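Local coordinates for 75aa long hypothetical regulatory protein AsnC (Pyrococcus horikoshii, PDB 2CVI) that is of unknown function but, as a stand-alone Lrp/AsnC ligand-binding domain, associates with a second copy of itself and may sense small molecules such as amino acids, at residues V2-L7 / V42-D47; M8-G13 / P64-T69. All blocks are in the same frame, centred on the assembly; numbering follows the deposited sequence.

Interaction 1: residues V2-L7 / V42-D47; sequences VTAFIL and VKVETD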
loop_
_atom_site.group_PDB
_atom_site.type_symbol
_atom_site.label_atom_id
_atom_site.label_comp_id
_atom_site.label_asym_id
_atom_site.label_seq_id
_atom_site.Cartn_x
_atom_site.Cartn_y
_atom_site.Cartn_z
ATOM N N VAL A 2 2.076 16.302 2.110
ATOM C CA VAL A 2 2.624 15.195 1.322
ATOM C C VAL A 2 2.047 13.896 1.873
ATOM O O VAL A 2 1.986 13.708 3.091
ATOM C CB VAL A 2 4.159 15.145 1.447
ATOM C CG1 VAL A 2 4.712 13.919 0.711
ATOM C CG2 VAL A 2 4.767 16.379 0.827
ATOM N N THR A 3 1.640 12.995 0.978
ATOM C CA THR A 3 1.067 11.713 1.337
ATOM C C THR A 3 1.990 10.641 0.761
ATOM O O THR A 3 2.389 10.720 -0.394
ATOM C CB THR A 3 -0.324 11.556 0.710
ATOM O OG1 THR A 3 -1.168 12.577 1.261
ATOM C CG2 THR A 3 -0.915 10.193 1.024
ATOM N N ALA A 4 2.321 9.647 1.573
ATOM C CA ALA A 4 3.215 8.596 1.087
ATOM C C ALA A 4 2.937 7.265 1.756
ATOM O O ALA A 4 2.355 7.210 2.825
ATOM C CB ALA A 4 4.699 9.006 1.347
ATOM N N PHE A 5 3.320 6.186 1.087
ATOM C CA PHE A 5 3.213 4.859 1.667
ATOM C C PHE A 5 4.636 4.364 1.854
ATOM O O PHE A 5 5.441 4.416 0.916
ATOM C CB PHE A 5 2.486 3.903 0.723
ATOM C CG PHE A 5 1.012 4.078 0.735
ATOM C CD1 PHE A 5 0.222 3.342 1.621
ATOM C CD2 PHE A 5 0.418 5.027 -0.085
ATOM C CE1 PHE A 5 -1.127 3.549 1.708
ATOM C CE2 PHE A 5 -0.949 5.267 -0.033
ATOM C CZ PHE A 5 -1.742 4.527 0.876
ATOM N N ILE A 6 4.954 3.935 3.068
ATOM C CA ILE A 6 6.295 3.415 3.342
ATOM C C ILE A 6 6.164 1.888 3.470
ATOM O O ILE A 6 5.413 1.416 4.343
ATOM C CB ILE A 6 6.870 3.983 4.653
ATOM C CG1 ILE A 6 6.912 5.519 4.653
ATOM C CG2 ILE A 6 8.339 3.450 4.799
ATOM C CD1 ILE A 6 7.304 6.103 6.018
ATOM N N LEU A 7 6.845 1.135 2.611
ATOM C CA LEU A 7 6.807 -0.332 2.628
ATOM C C LEU A 7 8.012 -0.768 3.433
ATOM O O LEU A 7 9.124 -0.313 3.164
ATOM C CB LEU A 7 6.861 -0.895 1.193
ATOM C CG LEU A 7 5.688 -0.745 0.200
ATOM C CD1 LEU A 7 4.531 -1.608 0.615
ATOM C CD2 LEU A 7 5.298 0.710 0.005
ATOM N N VAL A 42 2.740 1.356 5.729
ATOM C CA VAL A 42 2.273 2.463 6.544
ATOM C C VAL A 42 1.968 3.667 5.656
ATOM O O VAL A 42 2.698 3.949 4.694
ATOM C CB VAL A 42 3.340 2.812 7.602
ATOM C CG1 VAL A 42 3.845 1.494 8.250
ATOM C CG2 VAL A 42 4.483 3.596 7.006
ATOM N N LYS A 43 0.845 4.334 5.915
ATOM C CA LYS A 43 0.466 5.527 5.150
ATOM C C LYS A 43 0.816 6.692 6.061
ATOM O O LYS A 43 0.371 6.757 7.208
ATOM C CB LYS A 43 -1.052 5.597 4.806
ATOM C CG LYS A 43 -1.389 6.748 3.813
ATOM C CD LYS A 43 -2.907 6.902 3.527
ATOM C CE LYS A 43 -3.167 7.912 2.415
ATOM N NZ LYS A 43 -4.626 8.268 2.410
ATOM N N VAL A 44 1.627 7.612 5.545
ATOM C CA VAL A 44 2.006 8.805 6.299
ATOM C C VAL A 44 1.641 10.076 5.543
ATOM O O VAL A 44 1.512 10.096 4.315
ATOM C CB VAL A 44 3.522 8.872 6.553
ATOM C CG1 VAL A 44 3.968 7.729 7.418
ATOM C CG2 VAL A 44 4.263 8.846 5.249
ATOM N N GLU A 45 1.395 11.124 6.323
ATOM C CA GLU A 45 1.143 12.464 5.792
ATOM C C GLU A 45 2.079 13.408 6.572
ATOM O O GLU A 45 2.163 13.356 7.806
ATOM C CB GLU A 45 -0.346 12.869 5.971
ATOM C CG GLU A 45 -1.298 12.021 5.136
ATOM C CD GLU A 45 -2.784 12.289 5.414
ATOM O OE1 GLU A 45 -3.101 12.838 6.486
ATOM O OE2 GLU A 45 -3.614 11.934 4.559
ATOM N N THR A 46 2.786 14.255 5.835
ATOM C CA THR A 46 3.721 15.225 6.415
ATOM C C THR A 46 3.520 16.580 5.743
ATOM O O THR A 46 2.958 16.659 4.653
ATOM C CB THR A 46 5.199 14.773 6.252
ATOM O OG1 THR A 46 5.528 14.647 4.864
ATOM C CG2 THR A 46 5.442 13.435 6.997
ATOM N N ASP A 47 3.996 17.647 6.382
ATOM C CA ASP A 47 3.823 18.974 5.807
ATOM C C ASP A 47 4.592 19.164 4.507
ATOM O O ASP A 47 4.101 19.754 3.535
ATOM C CB ASP A 47 4.292 20.016 6.825
ATOM C CG ASP A 47 3.400 20.083 8.044
ATOM O OD1 ASP A 47 2.283 19.518 8.008
ATOM O OD2 ASP A 47 3.818 20.721 9.038
HETATM O O HOH W 1 -3.647 11.977 1.900
#
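Val2, Ala4 and Ile6 pair with Thr46, Val44 and Val42 in an antiparallel ladder where each pair shares two backbone hydrogen bonds. All six N-H groups and all six carbonyls of these residues are thereby satisfied, from Val2 N to Thr46 O (2.7 Å, 173° at the hydrogen) to the longer Val42 N to Ile6 O (3.0 Å). Four of the same carbonyls also receive CA-H...O contacts, Glu45 CA lying 3.1 Å from Val2 O. At the non-hydrogen-bonded positions Thr3 and Phe5 are instead backbone hydrogen-bonded to Ala74 and Met72 of strand 66-77, and Lys43 to Lys29 and Glu30 of strand 28-33. The side chains of Thr3 and Phe5 share a face with Lys43 and Glu45. One water joins Thr3 OG1 (2.6 Å) to Glu45 OE2 (2.7 Å), to which it donates, while Glu45 OE1 is salt-bridged to Lys29. Lys43 runs out fully extended, CG anti to its backbone N (chi1 -171°), which carries CG over one face of the Phe5 ring, 4.0 Å from the centroid, and CE against Thr3 CG2. Its NZ is hydrogen-bonded to Tyr32 OH of the second subunit, whose ring also meets Phe5 edge-to-face. On the other face Val42 CG2 presses tightly on Ile6 CB (3.4 Å), and Val44 touches Ile6 and Ala4. Helix 49-59 packs here, Leu52 against Ala4 and Phe55 against Ile6, and Thr46 OG1 is hydrogen-bonded to Thr48 O. Such a sheet, helices on one face and a partner subunit on the other, is characteristic of the ferredoxin-like, dimeric alpha/beta-barrel fold of Lrp/AsnC ligand-binding domains.

Interaction 2: residues M8-G13 / P64-T69; sequences MVTAAG and PEIQMT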
loop_
_atom_site.group_PDB
_atom_site.type_symbol
_atom_site.label_atom_id
_atom_site.label_comp_id
_atom_site.label_asym_id
_atom_site.label_seq_id
_atom_site.Cartn_x
_atom_site.Cartn_y
_atom_site.Cartn_z
ATOM N N MET A 8 7.803 -1.646 4.410
ATOM C CA MET A 8 8.864 -2.038 5.322
ATOM C C MET A 8 9.146 -3.513 5.438
ATOM O O MET A 8 8.227 -4.338 5.383
ATOM C CB MET A 8 8.538 -1.539 6.731
ATOM C CG MET A 8 8.111 -0.041 6.798
ATOM S SD MET A 8 7.846 0.402 8.527
ATOM C CE MET A 8 7.500 2.213 8.347
ATOM N N VAL A 9 10.438 -3.826 5.613
ATOM C CA VAL A 9 10.919 -5.193 5.876
ATOM C C VAL A 9 11.258 -5.130 7.355
ATOM O O VAL A 9 11.932 -4.218 7.829
ATOM C CB VAL A 9 12.180 -5.537 5.069
ATOM C CG1 VAL A 9 12.734 -6.902 5.536
ATOM C CG2 VAL A 9 11.881 -5.538 3.611
ATOM N N THR A 10 10.749 -6.057 8.147
ATOM C CA THR A 10 11.053 -6.031 9.559
ATOM C C THR A 10 11.577 -7.382 10.008
ATOM O O THR A 10 11.370 -8.386 9.327
ATOM C CB THR A 10 9.809 -5.731 10.425
ATOM O OG1 THR A 10 8.889 -6.823 10.329
ATOM C CG2 THR A 10 9.086 -4.484 9.971
ATOM N N ALA A 11 12.258 -7.380 11.139
ATOM C CA ALA A 11 12.725 -8.626 11.747
ATOM C C ALA A 11 11.439 -9.393 12.106
ATOM O O ALA A 11 10.429 -8.802 12.473
ATOM C CB ALA A 11 13.496 -8.305 13.009
ATOM N N ALA A 12 11.482 -10.718 12.022
ATOM C CA ALA A 12 10.262 -11.493 12.313
ATOM C C ALA A 12 9.808 -11.407 13.784
ATOM O O ALA A 12 10.634 -11.391 14.683
ATOM C CB ALA A 12 10.480 -12.973 11.869
ATOM N N GLY A 13 8.487 -11.316 13.982
ATOM C CA GLY A 13 7.904 -11.221 15.310
ATOM C C GLY A 13 7.779 -9.812 15.892
ATOM O O GLY A 13 7.188 -9.615 16.962
ATOM N N PRO A 64 15.264 -0.292 15.360
ATOM C CA PRO A 64 16.107 -1.180 14.553
ATOM C C PRO A 64 15.448 -2.468 14.061
ATOM O O PRO A 64 16.007 -3.197 13.247
ATOM C CB PRO A 64 17.331 -1.408 15.445
ATOM C CG PRO A 64 16.782 -1.264 16.847
ATOM C CD PRO A 64 15.799 -0.101 16.720
ATOM N N GLU A 65 14.230 -2.705 14.539
ATOM C CA GLU A 65 13.475 -3.863 14.082
ATOM C C GLU A 65 13.099 -3.659 12.602
ATOM O O GLU A 65 12.812 -4.609 11.866
ATOM C CB GLU A 65 12.183 -4.018 14.898
ATOM C CG GLU A 65 12.364 -4.353 16.378
ATOM C CD GLU A 65 12.692 -3.165 17.248
ATOM O OE1 GLU A 65 12.671 -2.024 16.762
ATOM O OE2 GLU A 65 12.966 -3.375 18.451
ATOM N N ILE A 66 13.076 -2.402 12.169
ATOM C CA ILE A 66 12.755 -2.098 10.775
ATOM C C ILE A 66 14.078 -2.137 9.991
ATOM O O ILE A 66 14.948 -1.271 10.166
ATOM C CB ILE A 66 12.084 -0.722 10.645
ATOM C CG1 ILE A 66 10.777 -0.689 11.451
ATOM C CG2 ILE A 66 11.805 -0.448 9.177
ATOM C CD1 ILE A 66 10.117 0.675 11.573
ATOM N N GLN A 67 14.229 -3.129 9.136
ATOM C CA GLN A 67 15.478 -3.361 8.384
ATOM C C GLN A 67 15.603 -2.695 7.031
ATOM O O GLN A 67 16.731 -2.411 6.566
ATOM C CB GLN A 67 15.695 -4.896 8.234
ATOM C CG GLN A 67 15.704 -5.630 9.539
ATOM C CD GLN A 67 15.742 -7.133 9.364
ATOM O OE1 GLN A 67 15.351 -7.657 8.322
ATOM N NE2 GLN A 67 16.194 -7.835 10.390
ATOM N N MET A 68 14.467 -2.434 6.374
ATOM C CA MET A 68 14.504 -1.832 5.060
ATOM C C MET A 68 13.189 -1.124 4.802
ATOM O O MET A 68 12.143 -1.577 5.252
ATOM C CB MET A 68 14.733 -2.909 3.976
ATOM C CG MET A 68 14.985 -2.380 2.561
ATOM S SD MET A 68 13.479 -2.149 1.580
ATOM C CE MET A 68 13.404 -3.731 0.637
ATOM N N THR A 69 13.271 0.043 4.184
ATOM C CA THR A 69 12.060 0.734 3.764
ATOM C C THR A 69 12.214 1.208 2.329
ATOM O O THR A 69 13.341 1.501 1.863
ATOM C CB THR A 69 11.699 1.978 4.627
ATOM O OG1 THR A 69 12.661 3.038 4.424
ATOM C CG2 THR A 69 11.623 1.624 6.123
#
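Val9 faces two residues at once, Gln67 and Met68, and so forms a classic beta bulge between antiparallel strands. Val9 O takes the N-H of Gln67 N at 2.9 Å. A weak second bond runs from Met68 N to Val9 O at 3.4 Å, while Val9 N gives a nearly straight bond to Met68 O (2.8 Å, 169° at the hydrogen). Past the bulge the register has slipped by one residue, and Ala11 N reaches Glu65 O at 2.9 Å. CA-H...O contacts add to the backbone pairing, from Met8 CA to Met68 O and from Thr10 CA to Glu65 O.

Apolar contacts lie on both faces. Met8 extends beyond CG, bringing SD to Ile66 CD1 (3.8 Å) and passing alongside Thr69, whose CG2 meets Met8 CG. On the other face the bends in Met68 at chi2 (-89°) and chi3 return its CE to Val9 CG2, also at 3.8 Å.

The amide of Gln67, the extra residue of the bulge, lies alongside Val9 and Ala11 in van der Waals contact, NE2 3.8 Å from Ala11 CB.

Helix 15-23 flanks the Met8 and Ile66 side through Leu22 and Val18; across strand 2-10, Asp39 accepts from Thr10 N, and Leu40 at the start of strand 40-46 shares backbone bonding with Met8.

In the fold
Interactions 1 and 2 lie about 17 Å apart, centre to centre, on one four-stranded antiparallel sheet. Strand 2-10 runs between strands 40-46 and 66-77 and bonds to both; interaction 1 samples the pairing of its first part with 40-46, interaction 2 that of its later part with 66-77. Along the chain the segments alternate: 2-7, 8-13, 42-47, 64-69. The first strand lies centrally, beside the third and fourth, a strand order of 2-3-1-4 as expected of a ferredoxin-like fold. The contacts meet where Val42 CG2 packs on Met8 CE and Ile6 CG2 on Thr69 CB. Interaction 1 adjoins the second subunit, whereas interaction 2 lies clear of it, towards one end of the sheet.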